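Local coordinates for cellulose binding domain-containing protein (Clostridium clariflavum, PDB 4B96) that probably binds cellulose through this calcium-containing family 3b carbohydrate-binding module, one piece of a longer membrane protein of a biomass-sensing system, at residues S18-W23 and F104-R109; F25-T30 and G93-G98; N39-Y44 and I140-V145; D68-V73 and T89-S94. All coordinates share one frame; numbering follows the deposited sequence. Where two conformers were deposited one is given.

Contact 1: residues S18-W23 and F104-R109; sequences SKAIRW and FGAITR
Trp23 lies against Gly105 where two antiparallel strands, 20-29 and 100-109, run side by side in one sheet of the CBM3 beta sandwich. The bare backbone of the glycine is the hollow and the indole the bump: Gly105 CA sits over the six-membered ring, 3.9 Å from its centroid and 30° off the ring normal, a CH-pi contact. Gly105 C lies over the same face, toward the rim. The chi1 of 44° sets Trp23 CG between its own backbone N and carbonyl carbon and swings the indole back across the neighbouring strand, while Phe55 meets the indole with its plane nearly parallel.

Ile21 and Ile107 form a hydrogen-bonded pair, with Ile21 N to Ile107 O at 3.0 Å and the return bond from Ile107 N to Ile21 O equally long. Their side chains point the same way into the sandwich, and Ile21 CB rests 3.7 Å from Ile107 CG1. On the other face the bent Arg22 chain drapes over Ala106, with CD 3.7 Å from the Ala106 CB, before its guanidinium turns to a salt bridge with Asp24. Its NE makes a weak, bent bond of 3.2 Å to Gly105 O.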
loop_
_atom_site.group_PDB
_atom_site.type_symbol
_atom_site.label_atom_id
_atom_site.label_comp_id
_atom_site.label_asym_id
_atom_site.label_seq_id
_atom_site.Cartn_x
_atom_site.Cartn_y
_atom_site.Cartn_z
ATOM N N SER A 18 -22.495 -3.558 15.075
ATOM C CA SER A 18 -22.801 -4.837 14.460
ATOM C C SER A 18 -22.304 -5.965 15.355
ATOM O O SER A 18 -21.247 -5.844 15.950
ATOM C CB SER A 18 -22.103 -4.907 13.084
ATOM O OG SER A 18 -22.270 -6.185 12.506
ATOM N N LYS A 19 -23.018 -7.084 15.386
ATOM C CA LYS A 19 -22.549 -8.247 16.143
ATOM C C LYS A 19 -21.433 -8.996 15.434
ATOM O O LYS A 19 -20.694 -9.766 16.068
ATOM C CB LYS A 19 -23.696 -9.178 16.474
ATOM C CG LYS A 19 -24.584 -8.537 17.521
ATOM C CD LYS A 19 -25.695 -9.459 18.020
ATOM C CE LYS A 19 -26.649 -8.721 18.946
ATOM N NZ LYS A 19 -27.565 -9.743 19.553
ATOM N N ALA A 20 -21.275 -8.753 14.135
ATOM C CA ALA A 20 -20.254 -9.444 13.393
ATOM C C ALA A 20 -19.459 -8.432 12.580
ATOM O O ALA A 20 -20.016 -7.456 12.039
ATOM C CB ALA A 20 -20.868 -10.539 12.490
ATOM N N ILE A 21 -18.152 -8.651 12.482
ATOM C CA ILE A 21 -17.349 -7.909 11.560
ATOM C C ILE A 21 -17.049 -8.852 10.383
ATOM O O ILE A 21 -16.636 -9.997 10.610
ATOM C CB ILE A 21 -16.035 -7.442 12.238
ATOM C CG1 ILE A 21 -16.357 -6.254 13.177
ATOM C CG2 ILE A 21 -14.989 -6.999 11.132
ATOM C CD1 ILE A 21 -15.115 -5.833 14.050
ATOM N N ARG A 22 -17.302 -8.420 9.144
ATOM C CA ARG A 22 -17.007 -9.304 7.993
ATOM C C ARG A 22 -15.693 -8.926 7.368
ATOM O O ARG A 22 -15.515 -7.780 6.912
ATOM C CB ARG A 22 -18.144 -9.259 6.968
ATOM C CG ARG A 22 -19.429 -9.801 7.596
ATOM C CD ARG A 22 -19.353 -11.369 7.725
ATOM N NE ARG A 22 -19.190 -12.049 6.434
ATOM C CZ ARG A 22 -20.199 -12.362 5.642
ATOM N NH1 ARG A 22 -21.442 -12.071 6.012
ATOM N NH2 ARG A 22 -19.968 -12.944 4.463
ATOM N N TRP A 23 -14.738 -9.842 7.402
ATOM C CA TRP A 23 -13.425 -9.531 6.836
ATOM C C TRP A 23 -13.268 -10.012 5.381
ATOM O O TRP A 23 -12.149 -10.006 4.843
ATOM C CB TRP A 23 -12.353 -10.109 7.735
ATOM C CG TRP A 23 -12.651 -11.561 8.218
ATOM C CD1 TRP A 23 -13.211 -11.957 9.440
ATOM C CD2 TRP A 23 -12.412 -12.757 7.474
ATOM N NE1 TRP A 23 -13.280 -13.344 9.483
ATOM C CE2 TRP A 23 -12.823 -13.850 8.280
ATOM C CE3 TRP A 23 -11.883 -13.013 6.192
ATOM C CZ2 TRP A 23 -12.719 -15.177 7.839
ATOM C CZ3 TRP A 23 -11.770 -14.323 5.752
ATOM C CH2 TRP A 23 -12.194 -15.405 6.586
ATOM N N PHE A 104 -14.340 -15.839 2.640
ATOM C CA PHE A 104 -15.364 -15.051 3.343
ATOM C C PHE A 104 -15.501 -15.551 4.779
ATOM O O PHE A 104 -15.411 -16.743 5.038
ATOM C CB PHE A 104 -16.777 -15.213 2.759
ATOM C CG PHE A 104 -16.877 -14.873 1.304
ATOM C CD1 PHE A 104 -15.807 -14.333 0.619
ATOM C CD2 PHE A 104 -18.048 -15.099 0.620
ATOM C CE1 PHE A 104 -15.912 -14.027 -0.748
ATOM C CE2 PHE A 104 -18.132 -14.800 -0.740
ATOM C CZ PHE A 104 -17.061 -14.292 -1.412
ATOM N N GLY A 105 -15.741 -14.643 5.710
ATOM C CA GLY A 105 -16.032 -15.087 7.068
ATOM C C GLY A 105 -16.215 -13.903 7.977
ATOM O O GLY A 105 -16.279 -12.760 7.522
ATOM N N ALA A 106 -16.302 -14.192 9.271
ATOM C CA ALA A 106 -16.643 -13.188 10.246
ATOM C C ALA A 106 -15.772 -13.344 11.493
ATOM O O ALA A 106 -15.204 -14.434 11.761
ATOM C CB ALA A 106 -18.155 -13.348 10.627
ATOM N N ILE A 107 -15.697 -12.274 12.288
ATOM C CA ILE A 107 -15.376 -12.448 13.709
ATOM C C ILE A 107 -16.529 -11.882 14.578
ATOM O O ILE A 107 -17.227 -10.951 14.154
ATOM C CB ILE A 107 -14.067 -11.700 14.097
ATOM C CG1 ILE A 107 -14.134 -10.223 13.685
ATOM C CG2 ILE A 107 -12.856 -12.435 13.522
ATOM C CD1 ILE A 107 -12.926 -9.373 14.181
ATOM N N THR A 108 -16.717 -12.447 15.763
ATOM C CA THR A 108 -17.812 -12.058 16.653
ATOM C C THR A 108 -17.197 -12.067 18.045
ATOM O O THR A 108 -16.197 -12.748 18.267
ATOM C CB THR A 108 -18.957 -13.129 16.579
ATOM O OG1 THR A 108 -18.388 -14.449 16.773
ATOM C CG2 THR A 108 -19.631 -13.101 15.188
ATOM N N ARG A 109 -17.777 -11.325 18.974
ATOM C CA ARG A 109 -17.403 -11.449 20.373
ATOM C C ARG A 109 -18.063 -12.717 20.891
ATOM O O ARG A 109 -19.243 -13.009 20.575
ATOM C CB ARG A 109 -17.926 -10.264 21.199
ATOM C CG ARG A 109 -17.314 -8.933 20.773
ATOM C CD ARG A 109 -17.930 -7.881 21.677
ATOM N NE ARG A 109 -17.221 -6.615 21.552
ATOM C CZ ARG A 109 -17.470 -5.571 22.353
ATOM N NH1 ARG A 109 -18.440 -5.656 23.277
ATOM N NH2 ARG A 109 -16.757 -4.433 22.230
HETATM O O HOH W 1 -20.343 -10.180 18.664
#

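Contact 2: residues F25-T30 and G93-G98; sequences FVIENT and GSIPPG
Asn29 joins the end of strand 20-29 to the Ile95-Pro96-Pro97-Gly98 segment that leads into strand 100-109, at one end of the CBM3 beta sandwich. Two hydrogen bonds carry the polar part. The amide nitrogen Asn29 ND2 donates to Ile95 O at 2.9 Å; the acceptor lies in the plane of the amide, but the nitrogen stands 48° out of the carbonyl plane, so the bond does not follow a lone pair of Ile95. The second is a backbone bond, Gly98 N to Asn29 O at 3.1 Å. With chi1 at -178°, Asn29 CG is anti to the backbone N and the amide reaches across to the Pro96-Pro97 backbone. There its CG packs 3.7 Å from Pro97 CA.

The apolar part is made by branched side chains. In the conformer given, one of two deposited for Ile27, Ile27 and Ile95 cross at about a right angle, and Ile27 CG2 meets Ile95 CD1 at 3.6 Å. The other branch of Ile95, CG2, lies 3.7 Å from Asn29 CB, so this one residue touches both the aliphatic and the polar member of the strand. Ile27 also packs on Val40 of the facing sheet.

Asn29 ND2 also donates to Ser33 O, and Asn29 OD1 accepts from Gly31 N. With both ends of its amide engaged, the rotation of this buried group is fixed, and one side chain ties the end of strand 20-29 both to the loop that follows it and to the 93-98 segment.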
loop_
_atom_site.group_PDB
_atom_site.type_symbol
_atom_site.label_atom_id
_atom_site.label_comp_id
_atom_site.label_asym_id
_atom_site.label_seq_id
_atom_site.Cartn_x
_atom_site.Cartn_y
_atom_site.Cartn_z
ATOM N N PHE A 25 -12.490 -11.285 1.822
ATOM C CA PHE A 25 -11.557 -10.762 0.836
ATOM C C PHE A 25 -11.363 -11.709 -0.328
ATOM O O PHE A 25 -11.698 -12.917 -0.246
ATOM C CB PHE A 25 -10.212 -10.413 1.472
ATOM C CG PHE A 25 -9.509 -11.581 2.129
ATOM C CD1 PHE A 25 -8.643 -12.396 1.384
ATOM C CD2 PHE A 25 -9.630 -11.797 3.525
ATOM C CE1 PHE A 25 -7.959 -13.461 1.982
ATOM C CE2 PHE A 25 -8.925 -12.846 4.147
ATOM C CZ PHE A 25 -8.121 -13.710 3.358
ATOM N N VAL A 26 -10.848 -11.129 -1.410
ATOM C CA VAL A 26 -10.422 -11.895 -2.567
ATOM C C VAL A 26 -8.965 -11.525 -2.828
ATOM O O VAL A 26 -8.615 -10.356 -2.933
ATOM C CB VAL A 26 -11.240 -11.513 -3.822
ATOM C CG1 VAL A 26 -10.769 -12.346 -5.053
ATOM C CG2 VAL A 26 -12.735 -11.725 -3.553
ATOM N N ILE A 27 -8.091 -12.512 -2.859
ATOM C CA ILE A 27 -6.724 -12.231 -3.275
ATOM C C ILE A 27 -6.669 -12.622 -4.713
ATOM O O ILE A 27 -6.959 -13.774 -5.045
ATOM C CB ILE A 27 -5.708 -13.118 -2.590
ATOM C CG1 ILE A 27 -5.726 -12.933 -1.079
ATOM C CG2 ILE A 27 -4.279 -12.873 -3.172
ATOM C CD1 ILE A 27 -4.836 -13.911 -0.412
ATOM N N GLU A 28 -6.280 -11.681 -5.555
ATOM C CA GLU A 28 -6.129 -11.914 -6.971
ATOM C C GLU A 28 -4.645 -12.196 -7.261
ATOM O O GLU A 28 -3.749 -11.531 -6.711
ATOM C CB GLU A 28 -6.601 -10.681 -7.755
ATOM C CG GLU A 28 -8.067 -10.306 -7.550
ATOM C CD GLU A 28 -8.564 -9.231 -8.542
ATOM O OE1 GLU A 28 -7.776 -8.337 -8.890
ATOM O OE2 GLU A 28 -9.736 -9.276 -8.983
ATOM N N ASN A 29 -4.384 -13.189 -8.121
ATOM C CA ASN A 29 -3.019 -13.489 -8.572
ATOM C C ASN A 29 -2.814 -12.818 -9.927
ATOM O O ASN A 29 -3.342 -13.281 -10.923
ATOM C CB ASN A 29 -2.802 -15.005 -8.681
ATOM C CG ASN A 29 -1.395 -15.380 -9.096
ATOM O OD1 ASN A 29 -0.607 -14.544 -9.599
ATOM N ND2 ASN A 29 -1.063 -16.672 -8.912
ATOM N N THR A 30 -2.051 -11.725 -9.959
ATOM C CA THR A 30 -1.822 -10.988 -11.207
ATOM C C THR A 30 -0.501 -11.335 -11.858
ATOM O O THR A 30 -0.106 -10.706 -12.844
ATOM C CB THR A 30 -1.811 -9.467 -10.963
ATOM O OG1 THR A 30 -0.809 -9.154 -9.969
ATOM C CG2 THR A 30 -3.171 -8.995 -10.455
ATOM N N GLY A 93 -3.453 -24.316 0.039
ATOM C CA GLY A 93 -4.059 -23.435 -0.956
ATOM C C GLY A 93 -3.021 -22.887 -1.903
ATOM O O GLY A 93 -1.925 -22.482 -1.484
ATOM N N SER A 94 -3.334 -22.896 -3.201
ATOM C CA SER A 94 -2.369 -22.427 -4.172
ATOM C C SER A 94 -3.150 -21.623 -5.215
ATOM O O SER A 94 -4.061 -22.165 -5.844
ATOM C CB SER A 94 -1.696 -23.656 -4.795
ATOM O OG SER A 94 -0.710 -23.257 -5.724
ATOM N N ILE A 95 -2.860 -20.326 -5.389
ATOM C CA ILE A 95 -3.666 -19.571 -6.344
ATOM C C ILE A 95 -3.064 -19.641 -7.728
ATOM O O ILE A 95 -1.951 -19.207 -7.915
ATOM C CB ILE A 95 -3.792 -18.073 -5.996
ATOM C CG1 ILE A 95 -4.074 -17.875 -4.500
ATOM C CG2 ILE A 95 -4.901 -17.412 -6.868
ATOM C CD1 ILE A 95 -4.273 -16.355 -4.104
ATOM N N PRO A 96 -3.826 -20.162 -8.711
ATOM C CA PRO A 96 -3.320 -20.199 -10.082
ATOM C C PRO A 96 -3.157 -18.777 -10.646
ATOM O O PRO A 96 -3.955 -17.890 -10.349
ATOM C CB PRO A 96 -4.427 -20.935 -10.851
ATOM C CG PRO A 96 -5.131 -21.778 -9.794
ATOM C CD PRO A 96 -5.108 -20.871 -8.554
ATOM N N PRO A 97 -2.134 -18.586 -11.469
ATOM C CA PRO A 97 -1.974 -17.327 -12.208
ATOM C C PRO A 97 -3.268 -16.950 -12.961
ATOM O O PRO A 97 -3.829 -17.805 -13.674
ATOM C CB PRO A 97 -0.869 -17.632 -13.220
ATOM C CG PRO A 97 -0.370 -18.966 -12.955
ATOM C CD PRO A 97 -1.164 -19.622 -11.857
ATOM N N GLY A 98 -3.710 -15.698 -12.808
ATOM C CA GLY A 98 -4.900 -15.249 -13.497
ATOM C C GLY A 98 -6.145 -15.643 -12.693
ATOM O O GLY A 98 -7.264 -15.382 -13.094
#

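Contact 3: residues N39-Y44 and I140-V145; sequences NVKVRY and ISDKLV
Lys41 reaches from strand 40-47 to the carboxylate of Asp142, which sits in the type I' turn of the beta hairpin joining strands 136-140 and 143-146. These strands belong to one five-stranded antiparallel sheet of the CBM3 beta sandwich, and the contact lies at its surface. Lys41 is extended beyond CG, and its chain crosses that of Asp142 at a slant. The ammonium arrives on the syn lone pair of Asp142 OD1, the side facing the other carboxylate oxygen, and closes a salt bridge with NZ 2.8 Å from OD1. The methylene before it is also close, Lys41 CE lying 3.3 Å from Asp142 OD1.

Val40 and Ile140 are oriented differently: they are an antiparallel non-hydrogen-bonded pair whose side chains run side by side and point the same way, toward the interior of the sandwich. The touch is light, Val40 CG2 to Ile140 CG1 at 4.2 Å. Ile140 also packs on Tyr151 of the second subunit, so it takes part in the subunit interface as well.

Asn39 CB faces Ser141 OG at 3.7 Å. Between the two backbones, Asn39 O accepts the hydrogen bond of Ser141 N at 2.8 Å, with an N-H...O angle of 161°. The same oxygen also receives a water hydrogen bond at 3.0 Å, and that water accepts from Asp142 N at 2.8 Å.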
loop_
_atom_site.group_PDB
_atom_site.type_symbol
_atom_site.label_atom_id
_atom_site.label_comp_id
_atom_site.label_asym_id
_atom_site.label_seq_id
_atom_site.Cartn_x
_atom_site.Cartn_y
_atom_site.Cartn_z
ATOM N N ASN A 39 2.398 -19.333 2.667
ATOM C CA ASN A 39 3.299 -18.252 3.038
ATOM C C ASN A 39 2.618 -16.897 3.127
ATOM O O ASN A 39 3.304 -15.874 3.215
ATOM C CB ASN A 39 4.426 -18.161 2.028
ATOM C CG ASN A 39 5.273 -19.397 2.001
ATOM O OD1 ASN A 39 5.499 -20.039 3.025
ATOM N ND2 ASN A 39 5.748 -19.742 0.819
ATOM N N VAL A 40 1.284 -16.887 3.128
ATOM C CA VAL A 40 0.536 -15.656 3.032
ATOM C C VAL A 40 -0.245 -15.361 4.282
ATOM O O VAL A 40 -0.921 -16.222 4.811
ATOM C CB VAL A 40 -0.434 -15.718 1.826
ATOM C CG1 VAL A 40 -1.435 -14.568 1.829
ATOM C CG2 VAL A 40 0.387 -15.741 0.524
ATOM N N LYS A 41 -0.136 -14.133 4.784
ATOM C CA LYS A 41 -0.979 -13.670 5.895
ATOM C C LYS A 41 -1.807 -12.476 5.423
ATOM O O LYS A 41 -1.302 -11.590 4.671
ATOM C CB LYS A 41 -0.046 -13.153 7.017
ATOM C CG LYS A 41 0.700 -14.233 7.705
ATOM C CD LYS A 41 1.784 -13.694 8.625
ATOM C CE LYS A 41 2.656 -14.899 9.112
ATOM N NZ LYS A 41 3.567 -14.558 10.266
ATOM N N VAL A 42 -3.035 -12.372 5.912
ATOM C CA VAL A 42 -3.867 -11.231 5.576
ATOM C C VAL A 42 -4.347 -10.628 6.893
ATOM O O VAL A 42 -4.741 -11.391 7.807
ATOM C CB VAL A 42 -5.076 -11.681 4.720
ATOM C CG1 VAL A 42 -5.988 -10.498 4.308
ATOM C CG2 VAL A 42 -4.588 -12.403 3.452
ATOM N N ARG A 43 -4.315 -9.278 7.007
ATOM C CA ARG A 43 -4.721 -8.646 8.265
ATOM C C ARG A 43 -5.884 -7.706 8.106
ATOM O O ARG A 43 -5.885 -6.904 7.180
ATOM C CB ARG A 43 -3.558 -7.865 8.891
ATOM C CG ARG A 43 -2.456 -8.829 9.403
ATOM C CD ARG A 43 -1.266 -8.050 9.954
ATOM N NE ARG A 43 -0.240 -9.049 10.256
ATOM C CZ ARG A 43 0.989 -8.782 10.682
ATOM N NH1 ARG A 43 1.380 -7.540 10.851
ATOM N NH2 ARG A 43 1.834 -9.775 10.924
ATOM N N TYR A 44 -6.841 -7.798 9.036
ATOM C CA TYR A 44 -7.970 -6.878 9.140
ATOM C C TYR A 44 -7.774 -6.127 10.463
ATOM O O TYR A 44 -7.758 -6.732 11.547
ATOM C CB TYR A 44 -9.276 -7.663 9.154
ATOM C CG TYR A 44 -10.505 -6.739 9.134
ATOM C CD1 TYR A 44 -10.942 -6.100 10.312
ATOM C CD2 TYR A 44 -11.193 -6.478 7.929
ATOM C CE1 TYR A 44 -12.051 -5.221 10.272
ATOM C CE2 TYR A 44 -12.304 -5.603 7.861
ATOM C CZ TYR A 44 -12.736 -4.992 9.042
ATOM O OH TYR A 44 -13.787 -4.105 9.028
ATOM N N ILE A 140 3.698 -11.757 2.213
ATOM C CA ILE A 140 4.258 -13.036 1.732
ATOM C C ILE A 140 5.567 -13.226 2.452
ATOM O O ILE A 140 6.451 -12.346 2.401
ATOM C CB ILE A 140 4.526 -12.998 0.234
ATOM C CG1 ILE A 140 3.223 -12.830 -0.525
ATOM C CG2 ILE A 140 5.287 -14.305 -0.188
ATOM C CD1 ILE A 140 3.451 -12.534 -2.033
ATOM N N SER A 141 5.662 -14.324 3.183
ATOM C CA SER A 141 6.757 -14.601 4.140
ATOM C C SER A 141 7.142 -13.370 4.950
ATOM O O SER A 141 8.332 -12.999 5.032
ATOM C CB SER A 141 7.973 -15.191 3.433
ATOM O OG SER A 141 7.591 -16.382 2.756
ATOM N N ASP A 142 6.118 -12.723 5.493
ATOM C CA ASP A 142 6.301 -11.576 6.357
ATOM C C ASP A 142 6.779 -10.284 5.678
ATOM O O ASP A 142 6.956 -9.280 6.378
ATOM C CB ASP A 142 7.205 -11.924 7.552
ATOM C CG ASP A 142 6.634 -13.085 8.397
ATOM O OD1 ASP A 142 5.417 -13.046 8.748
ATOM O OD2 ASP A 142 7.398 -14.030 8.672
ATOM N N LYS A 143 6.935 -10.287 4.348
ATOM C CA LYS A 143 7.130 -9.029 3.601
ATOM C C LYS A 143 5.746 -8.395 3.233
ATOM O O LYS A 143 4.848 -9.087 2.748
ATOM C CB LYS A 143 7.994 -9.283 2.353
ATOM C CG LYS A 143 8.778 -8.079 1.929
ATOM C CD LYS A 143 9.817 -8.395 0.855
ATOM C CE LYS A 143 10.418 -9.820 0.970
ATOM N NZ LYS A 143 11.427 -10.111 -0.132
ATOM N N LEU A 144 5.562 -7.087 3.461
ATOM C CA LEU A 144 4.264 -6.449 3.230
ATOM C C LEU A 144 4.121 -6.262 1.720
ATOM O O LEU A 144 4.979 -5.622 1.103
ATOM C CB LEU A 144 4.242 -5.061 3.915
ATOM C CG LEU A 144 3.005 -4.204 3.618
ATOM C CD1 LEU A 144 1.672 -4.897 4.068
ATOM C CD2 LEU A 144 3.196 -2.856 4.393
ATOM N N VAL A 145 3.108 -6.866 1.093
ATOM C CA VAL A 145 3.009 -6.832 -0.371
ATOM C C VAL A 145 1.757 -6.107 -0.858
ATOM O O VAL A 145 1.569 -5.957 -2.063
ATOM C CB VAL A 145 3.084 -8.236 -1.027
ATOM C CG1 VAL A 145 4.409 -8.892 -0.696
ATOM C CG2 VAL A 145 1.863 -9.110 -0.562
HETATM O O HOH W 2 3.560 -13.942 5.497
#

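Contact 4: residues D68-V73 and T89-S94; sequences DVKGKV and TFEKGS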
loop_
_atom_site.group_PDB
_atom_site.type_symbol
_atom_site.label_atom_id
_atom_site.label_comp_id
_atom_site.label_asym_id
_atom_site.label_seq_id
_atom_site.Cartn_x
_atom_site.Cartn_y
_atom_site.Cartn_z
ATOM N N ASP A 68 -8.658 -25.516 6.630
ATOM C CA ASP A 68 -7.555 -24.869 5.869
ATOM C C ASP A 68 -7.333 -23.396 6.126
ATOM O O ASP A 68 -6.280 -22.887 5.753
ATOM C CB ASP A 68 -7.709 -25.083 4.360
ATOM C CG ASP A 68 -7.663 -26.576 3.981
ATOM O OD1 ASP A 68 -7.209 -27.380 4.823
ATOM O OD2 ASP A 68 -8.053 -26.945 2.846
ATOM N N VAL A 69 -8.324 -22.697 6.686
ATOM C CA VAL A 69 -8.226 -21.262 6.867
ATOM C C VAL A 69 -8.222 -21.003 8.380
ATOM O O VAL A 69 -9.117 -21.482 9.072
ATOM C CB VAL A 69 -9.403 -20.521 6.242
ATOM C CG1 VAL A 69 -9.210 -18.995 6.465
ATOM C CG2 VAL A 69 -9.502 -20.815 4.729
ATOM N N LYS A 70 -7.202 -20.316 8.901
ATOM C CA LYS A 70 -7.060 -20.124 10.357
ATOM C C LYS A 70 -7.086 -18.644 10.698
ATOM O O LYS A 70 -6.652 -17.829 9.891
ATOM C CB LYS A 70 -5.718 -20.715 10.839
ATOM C CG LYS A 70 -5.556 -22.222 10.511
ATOM C CD LYS A 70 -6.641 -23.033 11.172
ATOM C CE LYS A 70 -6.335 -24.538 11.117
ATOM N NZ LYS A 70 -7.537 -25.299 11.639
ATOM N N GLY A 71 -7.567 -18.292 11.888
ATOM C CA GLY A 71 -7.609 -16.888 12.246
ATOM C C GLY A 71 -7.195 -16.699 13.701
ATOM O O GLY A 71 -7.561 -17.492 14.558
ATOM N N LYS A 72 -6.433 -15.654 13.988
ATOM C CA LYS A 72 -6.099 -15.349 15.381
ATOM C C LYS A 72 -6.031 -13.828 15.525
ATOM O O LYS A 72 -5.559 -13.124 14.609
ATOM C CB LYS A 72 -4.729 -15.938 15.686
ATOM C CG LYS A 72 -4.261 -15.753 17.117
ATOM C CD LYS A 72 -2.979 -16.609 17.265
ATOM C CE LYS A 72 -2.368 -16.604 18.674
ATOM N NZ LYS A 72 -3.318 -16.034 19.651
ATOM N N VAL A 73 -6.489 -13.303 16.663
ATOM C CA VAL A 73 -6.412 -11.844 16.875
ATOM C C VAL A 73 -5.133 -11.521 17.657
ATOM O O VAL A 73 -4.798 -12.227 18.641
ATOM C CB VAL A 73 -7.673 -11.371 17.642
ATOM C CG1 VAL A 73 -7.547 -9.896 18.104
ATOM C CG2 VAL A 73 -8.922 -11.576 16.737
ATOM N N THR A 89 -4.534 -16.910 8.032
ATOM C CA THR A 89 -3.471 -17.676 7.427
ATOM C C THR A 89 -4.111 -18.950 6.855
ATOM O O THR A 89 -5.305 -19.193 7.074
ATOM C CB THR A 89 -2.397 -18.072 8.468
ATOM O OG1 THR A 89 -3.037 -18.694 9.594
ATOM C CG2 THR A 89 -1.588 -16.825 8.954
ATOM N N PHE A 90 -3.323 -19.718 6.095
ATOM C CA PHE A 90 -3.818 -20.871 5.333
ATOM C C PHE A 90 -2.930 -22.029 5.559
ATOM O O PHE A 90 -1.715 -21.883 5.418
ATOM C CB PHE A 90 -3.785 -20.534 3.839
ATOM C CG PHE A 90 -4.602 -19.343 3.533
ATOM C CD1 PHE A 90 -4.039 -18.048 3.632
ATOM C CD2 PHE A 90 -5.950 -19.489 3.231
ATOM C CE1 PHE A 90 -4.810 -16.888 3.390
ATOM C CE2 PHE A 90 -6.745 -18.332 2.990
ATOM C CZ PHE A 90 -6.153 -17.028 3.039
ATOM N N GLU A 91 -3.514 -23.197 5.816
ATOM C CA GLU A 91 -2.731 -24.421 5.953
ATOM C C GLU A 91 -2.489 -25.024 4.605
ATOM O O GLU A 91 -1.620 -25.869 4.453
ATOM C CB GLU A 91 -3.497 -25.460 6.785
ATOM C CG GLU A 91 -3.846 -24.993 8.181
ATOM C CD GLU A 91 -2.727 -25.202 9.179
ATOM O OE1 GLU A 91 -1.550 -25.260 8.743
ATOM O OE2 GLU A 91 -3.023 -25.322 10.400
ATOM N N LYS A 92 -3.301 -24.639 3.630
ATOM C CA LYS A 92 -3.233 -25.227 2.294
ATOM C C LYS A 92 -3.893 -24.286 1.299
ATOM O O LYS A 92 -4.821 -23.541 1.656
ATOM C CB LYS A 92 -3.980 -26.582 2.261
ATOM C CG LYS A 92 -3.706 -27.343 1.000
ATOM C CD LYS A 92 -4.933 -28.120 0.479
ATOM C CE LYS A 92 -5.991 -27.152 -0.076
ATOM N NZ LYS A 92 -6.850 -27.825 -1.066
ATOM N N GLY A 93 -3.453 -24.316 0.039
ATOM C CA GLY A 93 -4.059 -23.435 -0.956
ATOM C C GLY A 93 -3.021 -22.887 -1.903
ATOM O O GLY A 93 -1.925 -22.482 -1.484
ATOM N N SER A 94 -3.334 -22.896 -3.201
ATOM C CA SER A 94 -2.369 -22.427 -4.172
ATOM C C SER A 94 -3.150 -21.623 -5.215
ATOM O O SER A 94 -4.061 -22.165 -5.844
ATOM C CB SER A 94 -1.696 -23.656 -4.795
ATOM O OG SER A 94 -0.710 -23.257 -5.724
HETATM O O HOH W 3 -3.853 -16.976 11.621
#
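This is an antiparallel beta-hairpin contact: strands 69-75 and 83-90 pair at the margin of one sheet of the CBM3 beta sandwich, 69-75 being an outermost strand of that sheet within the chain. Lys70 and Thr89 form the hydrogen-bonded pair, with Lys70 N to Thr89 O at 2.9 Å and almost straight (177°), and Thr89 N returning to Lys70 O. Two residues along, beyond the Val69-Phe90 pair, Glu91 N donates to Asp68 O at 2.8 Å, carrying the ladder past the end of strand 83-90.

Side chains divide between the two faces. Val69 and Phe90, a non-hydrogen-bonded pair, lie side by side and point inward; Val69 CG2 comes obliquely to the ring, 4.1 Å from Phe90 CD2, and Tyr60 meets the same ring. On the outer face Lys70 bends at chi2 (-60°) and crosses Glu91 at a slant, so that its CE, rather than its charged end, lies 3.5 Å from Glu91 OE2. Asp68 and Lys92 are likewise only near neighbours in charge, since Asp68 OD2 takes its hydrogen bond from Asp64 N and Lys92 NZ gives its own to Leu62 O. Beside the strands, a water sits 2.8 Å from Thr89 OG1.

Contacts 1 and 2 lie on the same strand, 20-29, their centres about 23 Å apart on opposite sides of the chain's centre, while contacts 3 and 4 belong to the facing sheet, with centres about 12 Å apart. The two sheets meet in the sandwich interior: Ile21 CG2 of contact 1 packs 3.5 Å from Tyr44 CE1 of contact 3, and Phe25 CZ of contact 2 reaches Phe90 CZ of contact 4 at 3.9 Å. Contacts 2 and 4 also share Gly93 and Ser94. Only contact 1 lies near the calcium, the Ile21 side chain being about 6 Å from the ion and about 4 Å from that of its ligand Asp120.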